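Local coordinates for protein alternansucrase (Leuconostoc mesenteroides, PDB 6HVG) that belongs to glycoside hydrolase family 70, pairing a TIM-barrel catalytic domain with repeats of the choline-binding and cell-wall-binding type, at residues A[515-519]-A[520-524]; A[1196-1199]-A[1200-1204]. All blocks are in the same frame, centred on the assembly; numbering follows the deposited sequence.

Overall arrangement
Both contacts are local turns in the family 70 region, about 29 Å apart between centres and about 13 Å between nearest atoms, without touching. Contact 1 comes first along the chain, in the loop between helices 499-511 and 528-531; contact 2 follows much later, where strand 1190-1197 passes into helix 1203-1207. One antiparallel sheet relates them: residues 520-524 bond to Arg1174 of strand 1166-1175 and Tyr1192 near the start of edge strand 1190-1197, whereas contact 2 lies at that strand's far end. The sheet joins strands 534-537 and 580-582 to 1166-1175, 1190-1197 and 1248-1252, consistent with this family's domain beside the barrel, built from two separate chain parts. Its Asp581 is a calcium ligand.

Contact 1: residues A[515-519]-A[520-524]; sequences WNKQT and EDEAF
Lys517 meets Glu520 and Glu522 round a tight local turn, a single 3-10 turn entered through an Asx turn, at the surface in the loop between helices 499-511 and 528-531. Asn516 opens it. Its OD1 accepts from Gln518 N at 3.1 Å, the donor tilted 33° out of the amide carbonyl plane, while its ND2 gives a bond back to Lys510 O at the end of the preceding helix. The turn then closes through the backbone, Glu520 N donating to Lys517 O over 2.8 Å.

Glu520 is the buried residue of the group. CG lies beside the backbone N, anti to the carbonyl carbon (chi1 -67°), and the chain runs extended from there, which carries it back alongside the main chain of Lys517: Glu520 CG is 3.9 Å from Lys517 CA, and OE1 is 4.0 Å from Lys517 CB. The carboxylate is thus brought to a row of donors beyond the turn. His1255 N bonds to OE1, and OE2 takes Arg1256 N, Gly1257 N and Tyr1192 OH, so four donors grip the buried group, fix its rotation and probably stabilise its negative charge. Arg1174 binds the carbonyl oxygens of Glu520 and Asp521, and with Tyr1192 it ties the turn to the antiparallel sheet next to the barrel; Asp521 OD2 bonds to Thr1185 OG1 in the loop joining strands 1166-1175 and 1190-1197.

On the more open side the extended side chains of Lys517 and Glu522 lean across one another. Their salt bridge is long, with Lys517 NZ 3.8 Å from Glu522 OE1. The aliphatic part of the lysine comes at least as near to the carboxylate as its charge does: Lys517 CE stands 3.6 Å from Glu522 OE1.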
loop_
_atom_site.group_PDB
_atom_site.type_symbol
_atom_site.label_atom_id
_atom_site.label_comp_id
_atom_site.label_asym_id
_atom_site.label_seq_id
_atom_site.Cartn_x
_atom_site.Cartn_y
_atom_site.Cartn_z
ATOM N N TRP A 515 -16.653 -14.989 10.860
ATOM C CA TRP A 515 -15.989 -14.410 12.015
ATOM C C TRP A 515 -14.503 -14.125 11.800
ATOM O O TRP A 515 -13.718 -14.034 12.771
ATOM C CB TRP A 515 -16.188 -15.343 13.218
ATOM C CG TRP A 515 -17.638 -15.559 13.552
ATOM C CD1 TRP A 515 -18.680 -14.708 13.282
ATOM C CD2 TRP A 515 -18.214 -16.686 14.208
ATOM N NE1 TRP A 515 -19.850 -15.236 13.732
ATOM C CE2 TRP A 515 -19.592 -16.443 14.320
ATOM C CE3 TRP A 515 -17.697 -17.876 14.723
ATOM C CZ2 TRP A 515 -20.454 -17.334 14.911
ATOM C CZ3 TRP A 515 -18.576 -18.772 15.330
ATOM C CH2 TRP A 515 -19.932 -18.490 15.406
ATOM N N ASN A 516 -14.107 -13.982 10.534
ATOM C CA ASN A 516 -12.733 -13.598 10.219
ATOM C C ASN A 516 -12.651 -12.744 8.945
ATOM O O ASN A 516 -13.679 -12.338 8.399
ATOM C CB ASN A 516 -11.806 -14.830 10.255
ATOM C CG ASN A 516 -12.088 -15.825 9.164
ATOM O OD1 ASN A 516 -12.594 -15.492 8.089
ATOM N ND2 ASN A 516 -11.726 -17.072 9.417
ATOM N N LYS A 517 -11.448 -12.458 8.477
ATOM C CA LYS A 517 -11.249 -11.538 7.356
ATOM C C LYS A 517 -11.710 -12.043 5.990
ATOM O O LYS A 517 -11.795 -11.264 5.030
ATOM C CB LYS A 517 -9.762 -11.156 7.241
ATOM C CG LYS A 517 -8.888 -12.189 6.528
ATOM C CD LYS A 517 -7.422 -11.782 6.535
ATOM C CE LYS A 517 -6.561 -12.803 5.810
ATOM N NZ LYS A 517 -5.143 -12.724 6.271
ATOM N N GLN A 518 -11.990 -13.335 5.884
ATOM C CA GLN A 518 -12.474 -13.921 4.632
ATOM C C GLN A 518 -13.774 -13.273 4.155
ATOM O O GLN A 518 -14.022 -13.148 2.954
ATOM C CB GLN A 518 -12.654 -15.416 4.798
ATOM C CG GLN A 518 -11.350 -16.145 5.069
ATOM C CD GLN A 518 -11.501 -17.646 5.120
ATOM O OE1 GLN A 518 -12.608 -18.196 5.036
ATOM N NE2 GLN A 518 -10.375 -18.322 5.298
ATOM N N THR A 519 -14.583 -12.822 5.107
ATOM C CA THR A 519 -15.788 -12.073 4.785
ATOM C C THR A 519 -15.580 -10.570 4.808
ATOM O O THR A 519 -16.545 -9.833 4.771
ATOM C CB THR A 519 -16.927 -12.458 5.746
ATOM O OG1 THR A 519 -16.488 -12.358 7.110
ATOM C CG2 THR A 519 -17.368 -13.873 5.451
ATOM N N GLU A 520 -14.325 -10.130 4.898
ATOM C CA GLU A 520 -13.999 -8.699 4.907
ATOM C C GLU A 520 -13.388 -8.212 3.585
ATOM O O GLU A 520 -13.097 -7.036 3.446
ATOM C CB GLU A 520 -13.074 -8.351 6.084
ATOM C CG GLU A 520 -13.746 -8.513 7.433
ATOM C CD GLU A 520 -12.888 -8.074 8.584
ATOM O OE1 GLU A 520 -11.703 -7.823 8.369
ATOM O OE2 GLU A 520 -13.396 -8.006 9.722
ATOM N N ASP A 521 -13.195 -9.126 2.633
ATOM C CA ASP A 521 -12.709 -8.789 1.305
ATOM C C ASP A 521 -11.391 -8.011 1.326
ATOM O O ASP A 521 -11.284 -6.950 0.726
ATOM C CB ASP A 521 -13.790 -8.011 0.556
ATOM C CG ASP A 521 -15.009 -8.867 0.224
ATOM O OD1 ASP A 521 -14.926 -10.111 0.301
ATOM O OD2 ASP A 521 -16.064 -8.283 -0.121
ATOM N N GLU A 522 -10.405 -8.536 2.046
ATOM C CA GLU A 522 -9.066 -7.985 2.042
ATOM C C GLU A 522 -8.645 -7.667 0.611
ATOM O O GLU A 522 -8.801 -8.484 -0.278
ATOM C CB GLU A 522 -8.069 -8.962 2.681
ATOM C CG GLU A 522 -6.758 -8.312 3.127
ATOM C CD GLU A 522 -5.803 -9.271 3.815
ATOM O OE1 GLU A 522 -5.623 -10.401 3.311
ATOM O OE2 GLU A 522 -5.255 -8.915 4.879
ATOM N N ALA A 523 -8.144 -6.458 0.394
ATOM C CA ALA A 523 -7.627 -6.023 -0.906
ATOM C C ALA A 523 -6.407 -5.133 -0.694
ATOM O O ALA A 523 -6.271 -4.517 0.354
ATOM C CB ALA A 523 -8.691 -5.251 -1.664
ATOM N N PHE A 524 -5.532 -5.043 -1.688
ATOM C CA PHE A 524 -4.304 -4.259 -1.519
ATOM C C PHE A 524 -4.054 -3.263 -2.624
ATOM O O PHE A 524 -2.969 -2.768 -2.787
ATOM C CB PHE A 524 -3.113 -5.181 -1.377
ATOM C CG PHE A 524 -3.177 -6.057 -0.160
ATOM C CD1 PHE A 524 -3.761 -7.311 -0.220
ATOM C CD2 PHE A 524 -2.647 -5.624 1.037
ATOM C CE1 PHE A 524 -3.801 -8.123 0.898
ATOM C CE2 PHE A 524 -2.689 -6.432 2.163
ATOM C CZ PHE A 524 -3.266 -7.686 2.091
#

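Contact 2: residues A[1196-1199]-A[1200-1204]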
loop_
_atom_site.group_PDB
_atom_site.type_symbol
_atom_site.label_atom_id
_atom_site.label_comp_id
_atom_site.label_asym_id
_atom_site.label_seq_id
_atom_site.Cartn_x
_atom_site.Cartn_y
_atom_site.Cartn_z
ATOM N N THR A 1196 -12.873 2.069 18.859
ATOM C CA THR A 1196 -13.058 3.479 18.539
ATOM C C THR A 1196 -13.018 4.428 19.731
ATOM O O THR A 1196 -12.973 5.643 19.546
ATOM C CB THR A 1196 -14.434 3.679 17.874
ATOM O OG1 THR A 1196 -15.430 2.976 18.637
ATOM C CG2 THR A 1196 -14.410 3.142 16.458
ATOM N N LYS A 1197 -13.037 3.887 20.943
ATOM C CA LYS A 1197 -13.224 4.690 22.144
ATOM C C LYS A 1197 -11.914 4.808 22.895
ATOM O O LYS A 1197 -11.262 3.819 23.171
ATOM C CB LYS A 1197 -14.288 4.037 23.023
ATOM C CG LYS A 1197 -15.055 4.988 23.913
ATOM C CD LYS A 1197 -15.946 4.245 24.902
ATOM C CE LYS A 1197 -17.422 4.380 24.576
ATOM N NZ LYS A 1197 -18.260 3.729 25.624
ATOM N N SER A 1198 -11.527 6.026 23.217
ATOM C CA SER A 1198 -10.305 6.297 23.974
ATOM C C SER A 1198 -10.485 6.003 25.471
ATOM O O SER A 1198 -11.620 5.894 25.949
ATOM C CB SER A 1198 -9.951 7.768 23.765
ATOM O OG SER A 1198 -8.726 8.075 24.372
ATOM N N SER A 1199 -9.374 5.916 26.211
ATOM C CA SER A 1199 -9.417 5.521 27.632
ATOM C C SER A 1199 -10.209 6.490 28.507
ATOM O O SER A 1199 -10.769 6.083 29.528
ATOM C CB SER A 1199 -8.001 5.362 28.212
ATOM O OG SER A 1199 -7.411 6.629 28.539
ATOM N N GLY A 1200 -10.233 7.766 28.124
ATOM C CA GLY A 1200 -10.924 8.797 28.888
ATOM C C GLY A 1200 -10.166 9.270 30.117
ATOM O O GLY A 1200 -10.669 10.114 30.864
ATOM N N VAL A 1201 -8.975 8.722 30.338
ATOM C CA VAL A 1201 -8.182 9.043 31.524
ATOM C C VAL A 1201 -6.714 9.280 31.102
ATOM O O VAL A 1201 -5.785 9.118 31.879
ATOM C CB VAL A 1201 -8.375 7.934 32.601
ATOM C CG1 VAL A 1201 -7.688 6.635 32.194
ATOM C CG2 VAL A 1201 -7.908 8.394 33.978
ATOM N N ASP A 1202 -6.548 9.717 29.854
ATOM C CA ASP A 1202 -5.246 9.958 29.216
ATOM C C ASP A 1202 -5.037 11.473 29.087
ATOM O O ASP A 1202 -5.815 12.237 29.660
ATOM C CB ASP A 1202 -5.189 9.240 27.853
ATOM C CG ASP A 1202 -6.240 9.748 26.844
ATOM O OD1 ASP A 1202 -7.189 10.490 27.211
ATOM O OD2 ASP A 1202 -6.112 9.378 25.654
ATOM N N TYR A 1203 -4.002 11.916 28.373
ATOM C CA TYR A 1203 -3.757 13.358 28.213
ATOM C C TYR A 1203 -4.747 14.034 27.249
ATOM O O TYR A 1203 -4.963 15.240 27.326
ATOM C CB TYR A 1203 -2.294 13.650 27.845
ATOM C CG TYR A 1203 -1.366 13.415 29.025
ATOM C CD1 TYR A 1203 -0.732 12.187 29.215
ATOM C CD2 TYR A 1203 -1.165 14.408 29.978
ATOM C CE1 TYR A 1203 0.069 11.962 30.315
ATOM C CE2 TYR A 1203 -0.362 14.190 31.087
ATOM C CZ TYR A 1203 0.245 12.967 31.254
ATOM O OH TYR A 1203 1.050 12.747 32.343
ATOM N N GLN A 1204 -5.391 13.256 26.381
ATOM C CA GLN A 1204 -6.526 13.753 25.588
ATOM C C GLN A 1204 -7.698 14.169 26.477
ATOM O O GLN A 1204 -8.459 15.070 26.123
ATOM C CB GLN A 1204 -6.981 12.678 24.608
ATOM C CG GLN A 1204 -8.194 13.044 23.768
ATOM C CD GLN A 1204 -7.867 14.047 22.679
ATOM O OE1 GLN A 1204 -7.014 13.789 21.821
ATOM N NE2 GLN A 1204 -8.570 15.190 22.685
HETATM O O HOH W 1 -9.611 10.098 26.159
#
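Ser1199 reaches over its own turn to Val1201, its OG accepting from Val1201 N at 3.2 Å in a nearly straight bond (166° at the hydrogen). OG lies between the backbone N and the carbonyl carbon (chi1 79°); this places the hydroxyl within reach of Val1201 N and closes an ST turn, with Gly1200 at the bend. The same hydroxyl also lies 3.5 Å from Asp1202 CB.

A water makes a second link between the two halves of the turn. Ser1198 OG donates to it at 2.8 Å, and the water in turn donates to Asp1202 OD1 at 2.7 Å; a weak bond from Gly1200 N completes the bridge. Ser1198 OG also comes within 3.2 Å of Asp1202 OD2, but the angle is poor for a direct bond, leaving the water as the polar link between these side chains.

Further out, Asp1202 OD1 also accepts from Ala1205 N in the first turn of the helix, so one carboxylate oxygen serves both helix and water. Asp1114 receives Tyr1203 N, and Gln1242 donates to Ser1198 O. Upstream, Thr1196 and Lys1197 pair jointly with Gly1166. The whole is a strand-to-helix connection: a classic beta bulge ending the edge strand, an ST turn, then an aspartate N-cap.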